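PDB 3TAW: hypothetical glycoside hydrolase from Parabacteroides distasonis, which is of unknown function but is named as a glycoside hydrolase and belongs by sequence to a clan of five-bladed beta-propeller proteins. Local coordinates for residues 28-33 and 44-49; 67-72 and 79-84. All coordinates share one frame; numbering follows the deposited sequence.

Contact 1: 28-33 and 44-49; sequences KPLPTK and AWEESD
Leu30 and Thr32 lay the irregular segment 28-33 along the turn of 44-49: Leu30 N bonds to Glu46 O (3.1 Å), and Trp45 N reaches Thr32 O in a weak bond of 3.4 Å. The same Thr32 O also meets the CA-H of Ala44. Among the side chains, Glu46 OE2 accepts from Thr32 OG1 (2.7 Å) on its anti lone pair, on the side away from OE1. Glu46 CG stands between its own backbone N and carbonyl carbon (chi1 55°), which sets it over the centre of one face of the Trp45 ring and sends the extended chain on to Thr32. OE1 is held separately, by Tyr66 OH and by a salt bridge to Arg96, so both carboxylate oxygens of this buried residue are engaged. Thr32 CG2 runs beside the indole, 3.7 Å from Trp45 NE1, whose hydrogen goes to Thr98 O. Toward the other end the Pro29 ring rests on backbone, its CG 3.4 Å from Ser48 O. Lys33 curls so that its CD lies 3.9 Å from Ala44 CB. Ala44 to Glu47 form a type I beta turn, followed by a classic beta bulge, Ser48 and Asp49 set against Glu69 of strand 61-69, where the chain enters strand 49-58.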
loop_
_atom_site.group_PDB
_atom_site.type_symbol
_atom_site.label_atom_id
_atom_site.label_comp_id
_atom_site.label_asym_id
_atom_site.label_seq_id
_atom_site.Cartn_x
_atom_site.Cartn_y
_atom_site.Cartn_z
ATOM N N LYS A 28 10.416 5.233 13.291
ATOM C CA LYS A 28 11.668 4.495 13.286
ATOM C C LYS A 28 11.547 3.230 14.172
ATOM O O LYS A 28 10.699 3.169 15.058
ATOM C CB LYS A 28 12.761 5.377 13.855
ATOM C CG LYS A 28 12.947 6.732 13.192
ATOM C CD LYS A 28 14.002 7.559 13.955
ATOM C CE LYS A 28 14.056 8.983 13.432
ATOM N NZ LYS A 28 14.756 9.946 14.366
ATOM N N PRO A 29 12.415 2.231 13.955
ATOM C CA PRO A 29 12.445 1.040 14.819
ATOM C C PRO A 29 12.623 1.341 16.304
ATOM O O PRO A 29 13.257 2.351 16.683
ATOM C CB PRO A 29 13.662 0.262 14.288
ATOM C CG PRO A 29 13.715 0.635 12.858
ATOM C CD PRO A 29 13.367 2.096 12.837
ATOM N N LEU A 30 12.047 0.479 17.130
ATOM C CA LEU A 30 12.195 0.553 18.596
ATOM C C LEU A 30 12.365 -0.871 19.134
ATOM O O LEU A 30 12.015 -1.834 18.464
ATOM C CB LEU A 30 10.975 1.197 19.238
ATOM C CG LEU A 30 10.684 2.684 18.945
ATOM C CD1 LEU A 30 9.290 3.017 19.476
ATOM C CD2 LEU A 30 11.796 3.635 19.499
ATOM N N PRO A 31 12.905 -1.009 20.357
ATOM C CA PRO A 31 13.142 -2.325 20.960
ATOM C C PRO A 31 11.941 -2.947 21.689
ATOM O O PRO A 31 12.100 -3.925 22.428
ATOM C CB PRO A 31 14.279 -2.041 21.965
ATOM C CG PRO A 31 14.061 -0.650 22.382
ATOM C CD PRO A 31 13.465 0.083 21.172
ATOM N N THR A 32 10.753 -2.408 21.448
ATOM C CA THR A 32 9.520 -2.833 22.084
ATOM C C THR A 32 9.268 -4.329 22.014
ATOM O O THR A 32 9.434 -4.937 20.956
ATOM C CB THR A 32 8.342 -2.153 21.369
ATOM O OG1 THR A 32 8.722 -0.798 21.029
ATOM C CG2 THR A 32 7.131 -2.166 22.249
ATOM N N LYS A 33 8.823 -4.923 23.127
ATOM C CA LYS A 33 8.513 -6.346 23.128
ATOM C C LYS A 33 7.013 -6.600 23.174
ATOM O O LYS A 33 6.249 -5.830 23.798
ATOM C CB LYS A 33 9.119 -7.025 24.349
ATOM C CG LYS A 33 10.605 -6.792 24.566
ATOM C CD LYS A 33 11.459 -7.407 23.495
ATOM C CE LYS A 33 11.521 -8.947 23.576
ATOM N NZ LYS A 33 12.371 -9.478 24.695
ATOM N N ALA A 44 10.883 -8.862 19.951
ATOM C CA ALA A 44 11.098 -7.441 19.633
ATOM C C ALA A 44 10.585 -7.180 18.207
ATOM O O ALA A 44 11.328 -7.270 17.208
ATOM C CB ALA A 44 12.553 -7.053 19.793
ATOM N N TRP A 45 9.300 -6.876 18.146
ATOM C CA TRP A 45 8.529 -6.938 16.918
ATOM C C TRP A 45 8.778 -5.787 15.954
ATOM O O TRP A 45 8.357 -5.864 14.804
ATOM C CB TRP A 45 7.034 -7.027 17.252
ATOM C CG TRP A 45 6.472 -5.837 17.938
ATOM C CD1 TRP A 45 6.439 -5.592 19.290
ATOM C CD2 TRP A 45 5.784 -4.745 17.320
ATOM N NE1 TRP A 45 5.815 -4.400 19.540
ATOM C CE2 TRP A 45 5.402 -3.852 18.349
ATOM C CE3 TRP A 45 5.468 -4.425 15.993
ATOM C CZ2 TRP A 45 4.705 -2.665 18.095
ATOM C CZ3 TRP A 45 4.775 -3.255 15.743
ATOM C CH2 TRP A 45 4.405 -2.381 16.780
ATOM N N GLU A 46 9.456 -4.733 16.405
ATOM C CA GLU A 46 9.723 -3.579 15.544
ATOM C C GLU A 46 11.167 -3.117 15.641
ATOM O O GLU A 46 11.506 -1.962 15.347
ATOM C CB GLU A 46 8.742 -2.440 15.842
ATOM C CG GLU A 46 8.678 -1.983 17.279
ATOM C CD GLU A 46 7.724 -0.826 17.490
ATOM O OE1 GLU A 46 7.169 -0.320 16.477
ATOM O OE2 GLU A 46 7.544 -0.425 18.670
ATOM N N GLU A 47 12.043 -4.052 15.973
ATOM C CA GLU A 47 13.435 -3.728 16.249
ATOM C C GLU A 47 14.264 -3.415 15.016
ATOM O O GLU A 47 15.234 -2.678 15.101
ATOM C CB GLU A 47 14.045 -4.915 17.008
ATOM C CG GLU A 47 15.497 -4.816 17.338
ATOM C CD GLU A 47 15.899 -5.928 18.283
ATOM O OE1 GLU A 47 15.796 -7.100 17.874
ATOM O OE2 GLU A 47 16.262 -5.619 19.442
ATOM N N SER A 48 13.908 -3.976 13.870
ATOM C CA SER A 48 14.785 -3.876 12.695
ATOM C C SER A 48 14.420 -2.759 11.726
ATOM O O SER A 48 15.263 -1.935 11.362
ATOM C CB SER A 48 14.816 -5.206 11.951
ATOM O OG SER A 48 15.837 -5.188 10.947
ATOM N N ASP A 49 13.170 -2.742 11.290
ATOM C CA ASP A 49 12.726 -1.806 10.239
ATOM C C ASP A 49 11.231 -1.536 10.402
ATOM O O ASP A 49 10.490 -2.429 10.759
ATOM C CB ASP A 49 13.004 -2.392 8.862
ATOM C CG ASP A 49 14.504 -2.566 8.578
ATOM O OD1 ASP A 49 15.166 -1.561 8.263
ATOM O OD2 ASP A 49 15.012 -3.718 8.668
#

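Contact 2: 67-72 and 79-84; sequences RAEDNS and RTSRLG
Ala68 and Arg82 form the hydrogen-bonded pair at the heart of this antiparallel ladder, with Ala68 N to Arg82 O at 2.7 Å and Arg82 N to Ala68 O at 3.0 Å; Arg67-Leu83 and Glu69-Ser81 flank them as non-hydrogen-bonded pairs. The short runs 67-69 and 81-83 point 138° apart, well short of strictly antiparallel. The buried part is packed with charge. On the face of Arg67 and Glu69, the extended Arg67 chain brings NE to Ser81 OG (2.9 Å), and its NH2 forms a salt bridge with Glu69 OE2, though the hydrogen bond within it is weak. Glu69 OE1 lies in the plane of the Arg79 guanidinium, 2.9 Å from Arg79 NH1, whereas NH1 meets the carboxylate from above its plane, the two planes standing 76° apart. Asp70 O sits over the centre of the Arg79 guanidinium and has no hydrogen-bond partner. Beyond the strand, Asp70 OD1 gathers Thr80 N, Ser72 N and Ser72 OG, the Ser72 N bond making an Asx turn, while OD2 forms a salt bridge with Arg82 NH1 (2.9 Å). One water joins Asp70 OD2, Arg82 NH2 and Thr80 OG1, the last also bonded to Pro115 O. Toward solvent the fit is looser: Asn71 and Ser72 are exposed, and Asn71 OD1 approaches Arg79 NH2 at too poor an angle to bond; Asn71 OD1 instead bonds to Gln74 NE2. Ala73 O takes Arg79 NE. Both strands are central in their four-stranded sheet: strand 49-58 pairs with 61-69, and strand 117-125 lies close by, with Asp120 holding Arg67 NH1 and Thr118 touching Leu83.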
loop_
_atom_site.group_PDB
_atom_site.type_symbol
_atom_site.label_atom_id
_atom_site.label_comp_id
_atom_site.label_asym_id
_atom_site.label_seq_id
_atom_site.Cartn_x
_atom_site.Cartn_y
_atom_site.Cartn_z
ATOM N N ARG A 67 4.290 -1.271 8.636
ATOM C CA ARG A 67 4.872 -2.590 8.545
ATOM C C ARG A 67 6.099 -2.613 9.420
ATOM O O ARG A 67 7.009 -1.836 9.205
ATOM C CB ARG A 67 5.255 -2.928 7.109
ATOM C CG ARG A 67 5.860 -4.325 6.973
ATOM C CD ARG A 67 6.286 -4.608 5.537
ATOM N NE ARG A 67 7.131 -5.784 5.430
ATOM C CZ ARG A 67 7.640 -6.259 4.290
ATOM N NH1 ARG A 67 7.370 -5.680 3.122
ATOM N NH2 ARG A 67 8.424 -7.328 4.318
ATOM N N ALA A 68 6.115 -3.489 10.423
ATOM C CA ALA A 68 7.243 -3.586 11.339
ATOM C C ALA A 68 7.881 -4.958 11.183
ATOM O O ALA A 68 7.190 -5.963 11.119
ATOM C CB ALA A 68 6.789 -3.403 12.787
ATOM N N GLU A 69 9.205 -4.981 11.124
ATOM C CA GLU A 69 9.931 -6.229 11.036
ATOM C C GLU A 69 10.824 -6.434 12.242
ATOM O O GLU A 69 11.489 -5.502 12.706
ATOM C CB GLU A 69 10.770 -6.271 9.765
ATOM C CG GLU A 69 9.975 -6.593 8.506
ATOM C CD GLU A 69 10.855 -6.740 7.267
ATOM O OE1 GLU A 69 11.930 -6.091 7.227
ATOM O OE2 GLU A 69 10.476 -7.520 6.349
ATOM N N ASP A 70 10.809 -7.657 12.754
ATOM C CA ASP A 70 11.766 -8.059 13.775
ATOM C C ASP A 70 13.130 -8.416 13.160
ATOM O O ASP A 70 13.322 -8.321 11.938
ATOM C CB ASP A 70 11.182 -9.166 14.647
ATOM C CG ASP A 70 10.871 -10.449 13.891
ATOM O OD1 ASP A 70 11.526 -10.761 12.869
ATOM O OD2 ASP A 70 10.001 -11.184 14.378
ATOM N N ASN A 71 14.089 -8.760 14.014
ATOM C CA ASN A 71 15.443 -9.115 13.562
ATOM C C ASN A 71 15.661 -10.634 13.587
ATOM O O ASN A 71 16.777 -11.107 13.835
ATOM C CB ASN A 71 16.481 -8.385 14.437
ATOM C CG ASN A 71 17.714 -7.939 13.656
ATOM O OD1 ASN A 71 17.621 -7.499 12.517
ATOM N ND2 ASN A 71 18.883 -8.039 14.288
ATOM N N SER A 72 14.615 -11.419 13.305
ATOM C CA SER A 72 14.726 -12.880 13.419
ATOM C C SER A 72 15.615 -13.475 12.301
ATOM O O SER A 72 16.126 -14.589 12.432
ATOM C CB SER A 72 13.343 -13.556 13.467
ATOM O OG SER A 72 12.511 -13.170 12.392
ATOM N N ARG A 79 12.262 -12.276 7.508
ATOM C CA ARG A 79 11.902 -12.122 8.934
ATOM C C ARG A 79 10.374 -12.158 9.096
ATOM O O ARG A 79 9.704 -12.773 8.275
ATOM C CB ARG A 79 12.554 -10.860 9.514
ATOM C CG ARG A 79 12.307 -9.558 8.783
ATOM C CD ARG A 79 13.409 -9.222 7.727
ATOM N NE ARG A 79 14.661 -8.949 8.418
ATOM C CZ ARG A 79 15.070 -7.758 8.857
ATOM N NH1 ARG A 79 14.377 -6.624 8.634
ATOM N NH2 ARG A 79 16.203 -7.694 9.526
ATOM N N THR A 80 9.828 -11.587 10.169
ATOM C CA THR A 80 8.383 -11.595 10.372
ATOM C C THR A 80 7.880 -10.167 10.382
ATOM O O THR A 80 8.396 -9.326 11.131
ATOM C CB THR A 80 7.964 -12.306 11.679
ATOM O OG1 THR A 80 8.481 -13.643 11.682
ATOM C CG2 THR A 80 6.423 -12.353 11.820
ATOM N N SER A 81 6.853 -9.908 9.566
ATOM C CA SER A 81 6.199 -8.601 9.504
ATOM C C SER A 81 4.916 -8.623 10.322
ATOM O O SER A 81 4.191 -9.617 10.326
ATOM C CB SER A 81 5.864 -8.230 8.052
ATOM O OG SER A 81 7.040 -7.986 7.283
ATOM N N ARG A 82 4.697 -7.546 11.065
ATOM C CA ARG A 82 3.518 -7.310 11.879
ATOM C C ARG A 82 3.167 -5.825 11.699
ATOM O O ARG A 82 4.020 -5.027 11.276
ATOM C CB ARG A 82 3.810 -7.639 13.355
ATOM C CG ARG A 82 4.234 -9.087 13.567
ATOM C CD ARG A 82 4.533 -9.389 15.029
ATOM N NE ARG A 82 4.980 -10.759 15.253
ATOM C CZ ARG A 82 6.244 -11.177 15.170
ATOM N NH1 ARG A 82 7.225 -10.365 14.797
ATOM N NH2 ARG A 82 6.541 -12.444 15.437
ATOM N N LEU A 83 1.921 -5.451 11.982
ATOM C CA LEU A 83 1.505 -4.085 11.803
ATOM C C LEU A 83 1.356 -3.355 13.123
ATOM O O LEU A 83 0.616 -3.792 14.009
ATOM C CB LEU A 83 0.160 -4.029 11.066
ATOM C CG LEU A 83 0.069 -4.808 9.766
ATOM C CD1 LEU A 83 -1.258 -4.567 9.089
ATOM C CD2 LEU A 83 1.277 -4.539 8.802
ATOM N N GLY A 84 2.024 -2.222 13.203
ATOM C CA GLY A 84 1.915 -1.305 14.326
ATOM C C GLY A 84 0.686 -0.439 14.232
ATOM O O GLY A 84 -0.049 -0.479 13.238
HETATM O O HOH W 1 10.543 -10.274 6.043
HETATM O O HOH W 2 9.050 -13.622 14.365
#

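The two contacts follow one another along the chain, 28-33 and 44-49 coming first, and their centres lie about 8 Å apart on the same side of the chain's centre. Segment 44-49 runs into strand 49-58, the outer neighbour of strand 61-69, which pairs with 81-88; these strands share one antiparallel sheet with 95-96, consistent with a propeller blade. The two contacts touch directly: Asp49 O lies 2.9 Å from Glu69 N, a probable hydrogen bond, and Ser48 OG makes another probable one with Arg79 NH2. Asp49 OD2 adds a salt bridge to Arg79 NH1. The lead-in of contact 1 is thereby joined to the hairpin of contact 2 through both backbone and charged side chains.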